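Local coordinates for protein 24-sterol C-methyltransferase (Haloferax volcanii, PDB 6F5Z) that probably acts as an S-adenosyl-L-methionine-dependent methyltransferase, and forms a complex with the activator protein Trm112, at residues K28-R33 against T218-G223; A32-E37 against R54-T59; V42-L45 against Y51-R54. All coordinates share one frame; numbering follows the deposited sequence.

Contact 1: K28-R33 against T218-G223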
ATOM      1  N   LYS B  28       9.975 -11.141   0.338  1.00 14.55           N
ATOM      2  CA  LYS B  28      10.267 -10.613   1.667  1.00 14.39           C
ATOM      3  C   LYS B  28       9.838  -9.152   1.778  1.00 16.73           C
ATOM      4  O   LYS B  28       9.390  -8.751   2.868  1.00 18.18           O
ATOM      5  CB  LYS B  28      11.758 -10.759   1.976  1.00 16.75           C
ATOM      6  CG  LYS B  28      12.696  -9.948   1.121  1.00 18.58           C
ATOM      7  CD  LYS B  28      14.172 -10.261   1.474  1.00 25.18           C
ATOM      8  CE  LYS B  28      15.128  -9.482   0.611  1.00 28.24           C
ATOM      9  NZ  LYS B  28      16.527  -9.953   0.805  1.00 34.84           N
ATOM     10  N   HIS B  29       9.981  -8.369   0.703  1.00 14.03           N
ATOM     11  CA  HIS B  29       9.657  -6.941   0.738  1.00 14.92           C
ATOM     12  C   HIS B  29       8.168  -6.737   0.689  1.00 16.33           C
ATOM     13  O   HIS B  29       7.644  -5.843   1.366  1.00 18.02           O
ATOM     14  CB  HIS B  29      10.300  -6.199  -0.436  1.00 17.27           C
ATOM     15  CG  HIS B  29      11.790  -6.170  -0.352  1.00 21.57           C
ATOM     16  ND1 HIS B  29      12.438  -5.569   0.712  1.00 24.70           N
ATOM     17  CD2 HIS B  29      12.715  -6.698  -1.189  1.00 24.09           C
ATOM     18  CE1 HIS B  29      13.734  -5.693   0.468  1.00 24.83           C
ATOM     19  NE2 HIS B  29      13.954  -6.393  -0.648  1.00 24.76           N
ATOM     20  N   ALA B  30       7.466  -7.544  -0.118  1.00 14.75           N
ATOM     21  CA  ALA B  30       6.002  -7.400  -0.206  1.00 15.18           C
ATOM     22  C   ALA B  30       5.358  -7.810   1.128  1.00 16.28           C
ATOM     23  O   ALA B  30       4.462  -7.134   1.625  1.00 16.35           O
ATOM     24  CB  ALA B  30       5.453  -8.271  -1.332  1.00 16.30           C
ATOM     25  N   LEU B  31       5.839  -8.907   1.745  1.00 14.76           N
ATOM     26  CA  LEU B  31       5.283  -9.367   3.013  1.00 13.34           C
ATOM     27  C   LEU B  31       5.473  -8.320   4.096  1.00 16.60           C
ATOM     28  O   LEU B  31       4.583  -8.112   4.936  1.00 16.48           O
ATOM     29  CB  LEU B  31       5.954 -10.675   3.460  1.00 14.77           C
ATOM     30  CG  LEU B  31       5.567 -11.855   2.590  1.00 16.26           C
ATOM     31  CD1 LEU B  31       6.582 -13.024   2.717  1.00 17.01           C
ATOM     32  CD2 LEU B  31       4.168 -12.349   2.919  1.00 15.74           C
ATOM     33  N   ALA B  32       6.631  -7.627   4.058  1.00 14.49           N
ATOM     34  CA  ALA B  32       6.920  -6.638   5.097  1.00 14.98           C
ATOM     35  C   ALA B  32       5.960  -5.468   5.051  1.00 16.42           C
ATOM     36  O   ALA B  32       5.859  -4.758   6.066  1.00 17.91           O
ATOM     37  CB  ALA B  32       8.345  -6.128   4.978  1.00 16.32           C
ATOM     38  N   ARG B  33       5.280  -5.253   3.918  1.00 14.87           N
ATOM     39  CA  ARG B  33       4.362  -4.121   3.754  1.00 13.88           C
ATOM     40  C   ARG B  33       3.006  -4.447   4.366  1.00 15.19           C
ATOM     41  O   ARG B  33       2.210  -3.500   4.575  1.00 14.91           O
ATOM     42  CB  ARG B  33       4.167  -3.810   2.249  1.00 15.04           C
ATOM     43  CG  ARG B  33       5.417  -3.250   1.635  1.00 16.60           C
ATOM     44  CD  ARG B  33       5.291  -2.996   0.147  1.00 16.35           C
ATOM     45  NE  ARG B  33       6.604  -2.704  -0.436  1.00 17.92           N
ATOM     46  CZ  ARG B  33       6.790  -2.151  -1.629  1.00 23.09           C
ATOM     47  NH1 ARG B  33       5.755  -1.803  -2.375  1.00 19.96           N
ATOM     48  NH2 ARG B  33       8.021  -1.965  -2.094  1.00 21.59           N
ATOM     49  N   THR B 218       9.191  -7.997  -9.517  1.00 14.15           N
ATOM     50  CA  THR B 218       7.889  -8.575  -9.201  1.00 13.27           C
ATOM     51  C   THR B 218       6.845  -7.473  -9.142  1.00 14.27           C
ATOM     52  O   THR B 218       7.058  -6.453  -8.488  1.00 15.91           O
ATOM     53  CB  THR B 218       7.973  -9.253  -7.814  1.00 15.03           C
ATOM     54  OG1 THR B 218       8.896 -10.357  -7.914  1.00 15.55           O
ATOM     55  CG2 THR B 218       6.650  -9.822  -7.334  1.00 15.82           C
ATOM     56  N   LEU B 219       5.696  -7.701  -9.798  1.00 12.77           N
ATOM     57  CA  LEU B 219       4.613  -6.725  -9.698  1.00 13.87           C
ATOM     58  C   LEU B 219       3.805  -7.034  -8.431  1.00 14.19           C
ATOM     59  O   LEU B 219       3.411  -8.181  -8.203  1.00 13.69           O
ATOM     60  CB  LEU B 219       3.692  -6.884 -10.936  1.00 12.99           C
ATOM     61  CG  LEU B 219       2.301  -6.190 -10.834  1.00 14.88           C
ATOM     62  CD1 LEU B 219       2.451  -4.689 -10.769  1.00 16.17           C
ATOM     63  CD2 LEU B 219       1.472  -6.496 -12.092  1.00 14.42           C
ATOM     64  N   LEU B 220       3.527  -6.004  -7.612  1.00 12.85           N
ATOM     65  CA  LEU B 220       2.678  -6.172  -6.457  1.00 14.74           C
ATOM     66  C   LEU B 220       1.493  -5.252  -6.607  1.00 14.24           C
ATOM     67  O   LEU B 220       1.690  -4.051  -6.822  1.00 14.24           O
ATOM     68  CB  LEU B 220       3.413  -5.808  -5.152  1.00 13.84           C
ATOM     69  CG  LEU B 220       2.530  -5.721  -3.883  1.00 15.63           C
ATOM     70  CD1 LEU B 220       1.993  -7.132  -3.489  1.00 16.32           C
ATOM     71  CD2 LEU B 220       3.348  -5.115  -2.709  1.00 15.25           C
ATOM     72  N   THR B 221       0.255  -5.816  -6.449  1.00 12.55           N
ATOM     73  CA  THR B 221      -0.939  -4.954  -6.431  1.00 12.78           C
ATOM     74  C   THR B 221      -1.643  -5.253  -5.117  1.00 12.93           C
ATOM     75  O   THR B 221      -1.797  -6.416  -4.748  1.00 13.56           O
ATOM     76  CB  THR B 221      -1.875  -5.271  -7.614  1.00 14.26           C
ATOM     77  OG1 THR B 221      -1.114  -5.303  -8.841  1.00 13.28           O
ATOM     78  CG2 THR B 221      -3.011  -4.225  -7.767  1.00 16.27           C
ATOM     79  N   VAL B 222      -2.053  -4.197  -4.396  1.00 12.81           N
ATOM     80  CA  VAL B 222      -2.708  -4.338  -3.083  1.00 13.37           C
ATOM     81  C   VAL B 222      -4.146  -3.847  -3.184  1.00 13.73           C
ATOM     82  O   VAL B 222      -4.355  -2.715  -3.644  1.00 14.89           O
ATOM     83  CB  VAL B 222      -1.959  -3.518  -2.025  1.00 15.74           C
ATOM     84  CG1 VAL B 222      -2.656  -3.565  -0.656  1.00 15.29           C
ATOM     85  CG2 VAL B 222      -0.514  -4.033  -1.891  1.00 16.13           C
ATOM     86  N   GLY B 223      -5.091  -4.707  -2.821  1.00 14.35           N
ATOM     87  CA  GLY B 223      -6.511  -4.367  -2.825  1.00 15.54           C
ATOM     88  C   GLY B 223      -7.094  -4.407  -1.421  1.00 18.84           C
ATOM     89  O   GLY B 223      -6.585  -5.104  -0.549  1.00 16.24           O
TER

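Contact 2: A32-E37 against R54-T59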
ATOM      1  N   ALA B  32       6.631  -7.627   4.058  1.00 14.49           N
ATOM      2  CA  ALA B  32       6.920  -6.638   5.097  1.00 14.98           C
ATOM      3  C   ALA B  32       5.960  -5.468   5.051  1.00 16.42           C
ATOM      4  O   ALA B  32       5.859  -4.758   6.066  1.00 17.91           O
ATOM      5  CB  ALA B  32       8.345  -6.128   4.978  1.00 16.32           C
ATOM      6  N   ARG B  33       5.280  -5.253   3.918  1.00 14.87           N
ATOM      7  CA  ARG B  33       4.362  -4.121   3.754  1.00 13.88           C
ATOM      8  C   ARG B  33       3.006  -4.447   4.366  1.00 15.19           C
ATOM      9  O   ARG B  33       2.210  -3.500   4.575  1.00 14.91           O
ATOM     10  CB  ARG B  33       4.167  -3.810   2.249  1.00 15.04           C
ATOM     11  CG  ARG B  33       5.417  -3.250   1.635  1.00 16.60           C
ATOM     12  CD  ARG B  33       5.291  -2.996   0.147  1.00 16.35           C
ATOM     13  NE  ARG B  33       6.604  -2.704  -0.436  1.00 17.92           N
ATOM     14  CZ  ARG B  33       6.790  -2.151  -1.629  1.00 23.09           C
ATOM     15  NH1 ARG B  33       5.755  -1.803  -2.375  1.00 19.96           N
ATOM     16  NH2 ARG B  33       8.021  -1.965  -2.094  1.00 21.59           N
ATOM     17  N   MET B  34       2.661  -5.761   4.537  1.00 14.31           N
ATOM     18  CA  MET B  34       1.301  -6.127   4.940  1.00 14.25           C
ATOM     19  C   MET B  34       0.942  -5.547   6.287  1.00 15.62           C
ATOM     20  O   MET B  34       1.726  -5.672   7.236  1.00 16.01           O
ATOM     21  CB  MET B  34       1.103  -7.648   4.913  1.00 15.24           C
ATOM     22  CG  MET B  34       1.225  -8.173   3.540  1.00 16.57           C
ATOM     23  SD  MET B  34       0.824  -9.947   3.470  1.00 17.65           S
ATOM     24  CE  MET B  34      -1.004  -9.920   3.651  1.00 17.77           C
ATOM     25  N   PRO B  35      -0.260  -4.935   6.389  1.00 13.70           N
ATOM     26  CA  PRO B  35      -0.645  -4.262   7.651  1.00 14.64           C
ATOM     27  C   PRO B  35      -1.253  -5.225   8.665  1.00 19.73           C
ATOM     28  O   PRO B  35      -2.359  -5.027   9.171  1.00 19.18           O
ATOM     29  CB  PRO B  35      -1.694  -3.260   7.152  1.00 16.27           C
ATOM     30  CG  PRO B  35      -2.356  -3.979   6.070  1.00 18.58           C
ATOM     31  CD  PRO B  35      -1.277  -4.733   5.332  1.00 14.73           C
ATOM     32  N   VAL B  36      -0.521  -6.299   8.939  1.00 17.67           N
ATOM     33  CA  VAL B  36      -0.970  -7.327   9.876  1.00 19.29           C
ATOM     34  C   VAL B  36      -0.925  -6.821  11.290  1.00 21.43           C
ATOM     35  O   VAL B  36       0.083  -6.232  11.707  1.00 22.41           O
ATOM     36  CB  VAL B  36       0.001  -8.539   9.737  1.00 25.29           C
ATOM     37  CG1 VAL B  36      -0.207  -9.557  10.863  1.00 26.27           C
ATOM     38  CG2 VAL B  36      -0.156  -9.194   8.373  1.00 25.82           C
ATOM     39  N   GLU B  37      -1.967  -7.169  12.066  1.00 16.52           N
ATOM     40  CA  GLU B  37      -2.027  -6.939  13.505  1.00 15.70           C
ATOM     41  C   GLU B  37      -1.781  -8.310  14.129  1.00 18.85           C
ATOM     42  O   GLU B  37      -2.164  -9.338  13.564  1.00 19.00           O
ATOM     43  CB  GLU B  37      -3.386  -6.418  13.955  1.00 16.99           C
ATOM     44  CG  GLU B  37      -3.712  -5.026  13.432  1.00 20.31           C
ATOM     45  CD  GLU B  37      -2.722  -3.926  13.796  1.00 29.34           C
ATOM     46  OE1 GLU B  37      -1.930  -4.095  14.754  1.00 21.81           O
ATOM     47  OE2 GLU B  37      -2.697  -2.915  13.063  1.00 22.22           O
ATOM     48  N   ARG B  54       4.874 -18.774   7.326  1.00 16.32           N
ATOM     49  CA  ARG B  54       5.882 -18.843   8.389  1.00 16.09           C
ATOM     50  C   ARG B  54       6.556 -17.489   8.591  1.00 19.38           C
ATOM     51  O   ARG B  54       6.782 -17.097   9.734  1.00 19.60           O
ATOM     52  CB  ARG B  54       6.925 -19.923   8.094  1.00 16.50           C
ATOM     53  CG  ARG B  54       6.331 -21.315   8.215  1.00 16.90           C
ATOM     54  CD  ARG B  54       7.360 -22.469   8.083  1.00 19.17           C
ATOM     55  NE  ARG B  54       8.047 -22.466   6.781  1.00 18.99           N
ATOM     56  CZ  ARG B  54       7.563 -23.054   5.690  1.00 17.11           C
ATOM     57  NH1 ARG B  54       6.408 -23.718   5.738  1.00 17.38           N
ATOM     58  NH2 ARG B  54       8.245 -23.015   4.556  1.00 19.28           N
ATOM     59  N   ALA B  55       6.850 -16.744   7.503  1.00 16.79           N
ATOM     60  CA  ALA B  55       7.450 -15.420   7.591  1.00 16.87           C
ATOM     61  C   ALA B  55       6.494 -14.444   8.263  1.00 18.60           C
ATOM     62  O   ALA B  55       6.926 -13.654   9.114  1.00 18.85           O
ATOM     63  CB  ALA B  55       7.822 -14.900   6.203  1.00 18.26           C
ATOM     64  N   LEU B  56       5.186 -14.519   7.935  1.00 16.27           N
ATOM     65  CA  LEU B  56       4.241 -13.609   8.590  1.00 16.52           C
ATOM     66  C   LEU B  56       4.089 -13.904  10.067  1.00 18.85           C
ATOM     67  O   LEU B  56       3.893 -12.974  10.862  1.00 19.49           O
ATOM     68  CB  LEU B  56       2.895 -13.643   7.886  1.00 16.11           C
ATOM     69  CG  LEU B  56       2.867 -12.949   6.512  1.00 17.75           C
ATOM     70  CD1 LEU B  56       1.556 -13.239   5.782  1.00 17.96           C
ATOM     71  CD2 LEU B  56       3.147 -11.434   6.629  1.00 16.89           C
ATOM     72  N   ARG B  57       4.134 -15.187  10.449  1.00 15.82           N
ATOM     73  CA  ARG B  57       4.034 -15.511  11.890  1.00 15.55           C
ATOM     74  C   ARG B  57       5.287 -15.065  12.642  1.00 17.91           C
ATOM     75  O   ARG B  57       5.182 -14.409  13.683  1.00 19.28           O
ATOM     76  CB  ARG B  57       3.816 -17.008  12.058  1.00 17.38           C
ATOM     77  CG  ARG B  57       3.600 -17.427  13.501  1.00 20.88           C
ATOM     78  CD  ARG B  57       3.070 -18.847  13.530  1.00 23.55           C
ATOM     79  NE  ARG B  57       2.948 -19.334  14.909  1.00 29.33           N
ATOM     80  CZ  ARG B  57       3.942 -19.921  15.572  1.00 38.95           C
ATOM     81  NH1 ARG B  57       5.116 -20.128  14.978  1.00 28.75           N
ATOM     82  NH2 ARG B  57       3.766 -20.321  16.826  1.00 30.43           N
ATOM     83  N   ASP B  58       6.444 -15.313  12.061  1.00 17.35           N
ATOM     84  CA  ASP B  58       7.718 -14.932  12.682  1.00 18.12           C
ATOM     85  C   ASP B  58       7.961 -13.435  12.776  1.00 22.03           C
ATOM     86  O   ASP B  58       8.605 -12.978  13.739  1.00 23.62           O
ATOM     87  CB  ASP B  58       8.886 -15.606  11.939  1.00 19.60           C
ATOM     88  CG  ASP B  58       8.844 -17.133  11.954  1.00 35.59           C
ATOM     89  OD1 ASP B  58       8.161 -17.711  12.851  1.00 37.16           O
ATOM     90  OD2 ASP B  58       9.444 -17.757  11.034  1.00 43.94           O
ATOM     91  N   THR B  59       7.503 -12.649  11.793  1.00 19.75           N
ATOM     92  CA  THR B  59       7.807 -11.207  11.752  1.00 18.09           C
ATOM     93  C   THR B  59       6.641 -10.297  12.120  1.00 22.34           C
ATOM     94  O   THR B  59       6.865  -9.127  12.439  1.00 24.74           O
ATOM     95  CB  THR B  59       8.328 -10.779  10.373  1.00 24.74           C
ATOM     96  OG1 THR B  59       7.294 -10.963   9.394  1.00 21.44           O
ATOM     97  CG2 THR B  59       9.617 -11.509   9.980  1.00 23.69           C
TER

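Contact 3: V42-L45 against Y51-R54. With SAH (S-adenosyl-L-homocysteine), chain G.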
ATOM      1  N   VAL B  42      -4.710 -15.134   8.173  1.00 14.52           N
ATOM      2  CA  VAL B  42      -4.257 -14.924   6.804  1.00 13.14           C
ATOM      3  C   VAL B  42      -4.453 -16.194   5.981  1.00 15.73           C
ATOM      4  O   VAL B  42      -4.127 -17.302   6.452  1.00 16.29           O
ATOM      5  CB  VAL B  42      -2.762 -14.465   6.785  1.00 16.48           C
ATOM      6  CG1 VAL B  42      -2.202 -14.332   5.345  1.00 16.70           C
ATOM      7  CG2 VAL B  42      -2.611 -13.135   7.535  1.00 16.46           C
ATOM      8  N   VAL B  43      -4.908 -16.030   4.744  1.00 14.28           N
ATOM      9  CA  VAL B  43      -5.014 -17.118   3.767  1.00 14.30           C
ATOM     10  C   VAL B  43      -3.930 -16.875   2.704  1.00 16.24           C
ATOM     11  O   VAL B  43      -3.780 -15.747   2.188  1.00 15.18           O
ATOM     12  CB  VAL B  43      -6.420 -17.175   3.132  1.00 15.34           C
ATOM     13  CG1 VAL B  43      -6.442 -18.135   1.921  1.00 15.98           C
ATOM     14  CG2 VAL B  43      -7.436 -17.632   4.164  1.00 15.23           C
ATOM     15  N   ASP B  44      -3.160 -17.918   2.427  1.00 14.75           N
ATOM     16  CA  ASP B  44      -2.084 -17.871   1.440  1.00 14.37           C
ATOM     17  C   ASP B  44      -2.530 -18.745   0.264  1.00 16.52           C
ATOM     18  O   ASP B  44      -2.682 -19.981   0.418  1.00 16.93           O
ATOM     19  CB  ASP B  44      -0.804 -18.445   2.098  1.00 15.68           C
ATOM     20  CG  ASP B  44       0.411 -18.586   1.227  1.00 17.93           C
ATOM     21  OD1 ASP B  44       0.329 -18.233   0.026  1.00 17.10           O
ATOM     22  OD2 ASP B  44       1.454 -19.051   1.746  1.00 17.14           O
ATOM     23  N   LEU B  45      -2.849 -18.084  -0.869  1.00 14.54           N
ATOM     24  CA  LEU B  45      -3.367 -18.786  -2.037  1.00 14.27           C
ATOM     25  C   LEU B  45      -2.247 -19.265  -2.928  1.00 17.33           C
ATOM     26  O   LEU B  45      -1.518 -18.434  -3.480  1.00 15.84           O
ATOM     27  CB  LEU B  45      -4.302 -17.877  -2.806  1.00 14.89           C
ATOM     28  CG  LEU B  45      -5.576 -17.485  -2.087  1.00 16.25           C
ATOM     29  CD1 LEU B  45      -6.380 -16.534  -2.968  1.00 16.78           C
ATOM     30  CD2 LEU B  45      -6.447 -18.699  -1.741  1.00 17.14           C
ATOM     31  N   TYR B  51       6.198 -20.815   2.931  1.00 15.59           N
ATOM     32  CA  TYR B  51       7.117 -19.875   3.554  1.00 15.78           C
ATOM     33  C   TYR B  51       6.496 -18.536   3.929  1.00 16.74           C
ATOM     34  O   TYR B  51       6.955 -17.891   4.870  1.00 17.61           O
ATOM     35  CB  TYR B  51       8.375 -19.673   2.691  1.00 16.90           C
ATOM     36  CG  TYR B  51       8.116 -18.876   1.426  1.00 16.77           C
ATOM     37  CD1 TYR B  51       8.133 -17.479   1.443  1.00 17.16           C
ATOM     38  CD2 TYR B  51       7.794 -19.512   0.225  1.00 16.29           C
ATOM     39  CE1 TYR B  51       7.887 -16.736   0.286  1.00 16.12           C
ATOM     40  CE2 TYR B  51       7.518 -18.777  -0.932  1.00 17.27           C
ATOM     41  CZ  TYR B  51       7.553 -17.386  -0.888  1.00 17.99           C
ATOM     42  OH  TYR B  51       7.224 -16.647  -2.008  1.00 17.34           O
ATOM     43  N   ALA B  52       5.499 -18.081   3.143  1.00 14.64           N
ATOM     44  CA  ALA B  52       4.932 -16.764   3.423  1.00 14.68           C
ATOM     45  C   ALA B  52       4.212 -16.761   4.754  1.00 15.51           C
ATOM     46  O   ALA B  52       4.309 -15.782   5.492  1.00 16.81           O
ATOM     47  CB  ALA B  52       3.970 -16.388   2.318  1.00 15.53           C
ATOM     48  N   LEU B  53       3.480 -17.838   5.076  1.00 15.86           N
ATOM     49  CA  LEU B  53       2.802 -17.917   6.361  1.00 14.43           C
ATOM     50  C   LEU B  53       3.802 -17.976   7.496  1.00 17.38           C
ATOM     51  O   LEU B  53       3.611 -17.351   8.532  1.00 16.69           O
ATOM     52  CB  LEU B  53       1.857 -19.116   6.450  1.00 14.94           C
ATOM     53  CG  LEU B  53       0.665 -19.066   5.510  1.00 17.32           C
ATOM     54  CD1 LEU B  53      -0.124 -20.356   5.605  1.00 18.63           C
ATOM     55  CD2 LEU B  53      -0.260 -17.862   5.861  1.00 18.43           C
ATOM     56  N   ARG B  54       4.874 -18.774   7.326  1.00 16.32           N
ATOM     57  CA  ARG B  54       5.882 -18.843   8.389  1.00 16.09           C
ATOM     58  C   ARG B  54       6.556 -17.489   8.591  1.00 19.38           C
ATOM     59  O   ARG B  54       6.782 -17.097   9.734  1.00 19.60           O
ATOM     60  CB  ARG B  54       6.925 -19.923   8.094  1.00 16.50           C
ATOM     61  CG  ARG B  54       6.331 -21.315   8.215  1.00 16.90           C
ATOM     62  CD  ARG B  54       7.360 -22.469   8.083  1.00 19.17           C
ATOM     63  NE  ARG B  54       8.047 -22.466   6.781  1.00 18.99           N
ATOM     64  CZ  ARG B  54       7.563 -23.054   5.690  1.00 17.11           C
ATOM     65  NH1 ARG B  54       6.408 -23.718   5.738  1.00 17.38           N
ATOM     66  NH2 ARG B  54       8.245 -23.015   4.556  1.00 19.28           N
TER
HETATM   67  N   SAH G 302       3.604 -19.086  -3.485  1.00 16.14           N
HETATM   68  CA  SAH G 302       4.692 -20.082  -3.681  1.00 16.51           C
HETATM   69  CB  SAH G 302       4.414 -21.125  -4.834  1.00 16.79           C
HETATM   70  CG  SAH G 302       4.322 -20.482  -6.214  1.00 16.66           C
HETATM   71  SD  SAH G 302       4.027 -21.752  -7.499  1.00 18.64           S
HETATM   72  C   SAH G 302       6.061 -19.401  -3.943  1.00 19.61           C
HETATM   73  O   SAH G 302       6.033 -18.097  -3.916  1.00 18.62           O
HETATM   74  OXT SAH G 302       7.068 -20.042  -4.138  1.00 19.41           O
HETATM   75  C5' SAH G 302       2.229 -21.723  -7.704  1.00 18.81           C
HETATM   76  C4' SAH G 302       1.483 -22.492  -6.629  1.00 17.68           C
HETATM   77  O4' SAH G 302       0.063 -22.290  -6.847  1.00 19.14           O
HETATM   78  C3' SAH G 302       1.736 -24.001  -6.739  1.00 20.44           C
HETATM   79  O3' SAH G 302       2.086 -24.589  -5.486  1.00 21.78           O
HETATM   80  C2' SAH G 302       0.457 -24.533  -7.394  1.00 20.64           C
HETATM   81  O2' SAH G 302       0.121 -25.880  -7.070  1.00 20.81           O
HETATM   82  C1' SAH G 302      -0.597 -23.544  -6.896  1.00 19.36           C
HETATM   83  N9  SAH G 302      -1.761 -23.401  -7.774  1.00 18.34           N
HETATM   84  C8  SAH G 302      -1.756 -23.071  -9.108  1.00 20.31           C
HETATM   85  N7  SAH G 302      -2.951 -22.964  -9.637  1.00 20.60           N
HETATM   86  C5  SAH G 302      -3.805 -23.237  -8.577  1.00 19.08           C
HETATM   87  C6  SAH G 302      -5.214 -23.291  -8.478  1.00 22.20           C
HETATM   88  N6  SAH G 302      -6.046 -23.094  -9.509  1.00 24.79           N
HETATM   89  N1  SAH G 302      -5.749 -23.600  -7.270  1.00 20.34           N
HETATM   90  C2  SAH G 302      -4.925 -23.861  -6.245  1.00 17.90           C
HETATM   91  N3  SAH G 302      -3.590 -23.841  -6.218  1.00 18.96           N
HETATM   92  C4  SAH G 302      -3.082 -23.513  -7.424  1.00 17.93           C
HETATM   93  O   HOH W   1       3.919 -19.283   0.813  1.00 15.99           O

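Contact 1: K28-R33 against T218-G223
A30 and R33, one turn apart in the last turns of helix 16-33, both settle on a single methyl group of L220 in strand 218-224. A30 comes first: its CB points toward the strand and lies 4.0 Å from L220 CD2, a plain methyl-to-methyl contact where the two backbones are nearest each other, A30 CA to L220 CA 7.2 Å. W108 and I185 also touch A30, consistent with a close approach of helix and sheet. L31 points away from the strand and packs on W108 instead. R33 then passes over the same leucine. Its CG stands beside the backbone N (chi1 -69°), and the extended chain brings both R33 CD and R33 NH1 to 4.1 Å from L220 CD2. R33 and L220 run past each other in opposite directions, and the methyl meets the guanidinium obliquely. L220 points toward the helix, and with CG anti to the backbone N (chi1 170°) its CD2 meets both A30 and R33. The charged end of R33 is buried but paired: NH1 forms salt bridges with E181 and D183 of strand 178-185, whose carboxylates probably offset its charge. In the second subunit R33 packs on R33 of that copy, makes backbone hydrogen bonds, and forms a long, weak ion pair from NE to D183 of that subunit. Y137 on strand 134-140 touches both R33 and L220. A helix laid on the antiparallel strand 218-224 is consistent with the three-layer alpha/beta/alpha Rossmann-like fold of class I methyltransferases.

Contact 2: A32-E37 against R54-T59
L56 of helix 51-60 carries the whole contact from its side, offering both methyls to M34 and one of them, CD2, also to V36. The tighter part is the thioether: M34 SD lies 4.1 Å from L56 CD1 and 4.2 Å from L56 CD2, so the sulfur faces the fork of the leucine. The two side chains cross at about a right angle. The methionine is bent at its last torsion (chi3 74°), and its side chain also touches H106 and W108 of strand 104-110. V36 approaches more loosely, its CG2 4.4 Å from L56 CD2, the methyl that also faces the sulfur, and I62 touches both V36 and L56. Between these two contacts P35 centres an inverse gamma turn. The solvent side belongs to D58 and T59, both exposed. Here T59 OG1 donates to A55 O at 2.7 Å, tilted 38° out of the carbonyl plane, while T59 N reaches the same oxygen from the opposite face. Two bonds thus hold that carbonyl one turn back in the helix. The apolar contact packs the connection from helix 16-33 to strand 41-45 against helix 51-60, the first helix after that strand, on one side of the Rossmann-like sheet.

Contact 3: V42-L45 against Y51-R54
D44 of strand 41-45 meets the first turn of helix 51-60 through A52 and L53. Its OD2 lies 3.7 Å from A52 CB, and its CB lies 3.8 Å from L53 CG as the D44 and L53 side chains cross obliquely. L53 extends this apolar layer to V42, its CD2 4.1 Å from V42 CG1. A water donates to D44 OD2 at 2.6 Å and accepts from A52 N at 3.1 Å, tying the D44 carboxylate to the first turn of the helix. OD2 is also hydrogen-bonded to T47 OG1 in the intervening loop, so this buried oxygen has two polar partners. The same water lies 3.9 Å above one face of the Y51 ring, offset toward the rim. Y51 OH donates a hydrogen bond of 2.7 Å to atom O of the SAH carboxylate, which meets the ring at its edge. Y51 CG sits between the backbone N and the carbonyl carbon (chi1 72°), which carries the hydroxyl back past the first turn toward SAH. With a phenylalanine in its place, the SAH carboxylate would probably lose this donor and be held less firmly at that oxygen. Farther out, R54 NH1 is bonded to S49 O and T82 OG1, and the guanidinium lays one face over Y51 CA. Strand, loop and helix open the beta-alpha-beta unit 41-45, 51-60, 64-69, as in class I methyltransferases. L53 packs on strand 87-91, A52 and D44 meet W108 of strand 104-110, and helix 16-33 borders Y51 through E20, H23, W24 and A27.

How the contacts relate
All three contacts are made by buried residues, but contacts 1 and 3 have their centres about 9 Å from the centre of the chain and contact 2 about 15 Å. Contact 3, at the SAH-binding end of strand 41-45, is the polar one, combining ligand, water and carboxylate with an apolar layer. Contacts 1 and 2 meet across their segments by apolar packing. Both start from the C-terminal part of helix 16-33, and both touch the second subunit; contact 2 also runs out to exposed residues of helix 51-60, which it shares with contact 3. L31 joins the set, its CD2 3.9 Å from L56 CG and 4.1 Å from A52 CB, while L56 CD1 lies 3.9 Å from V42 CG1.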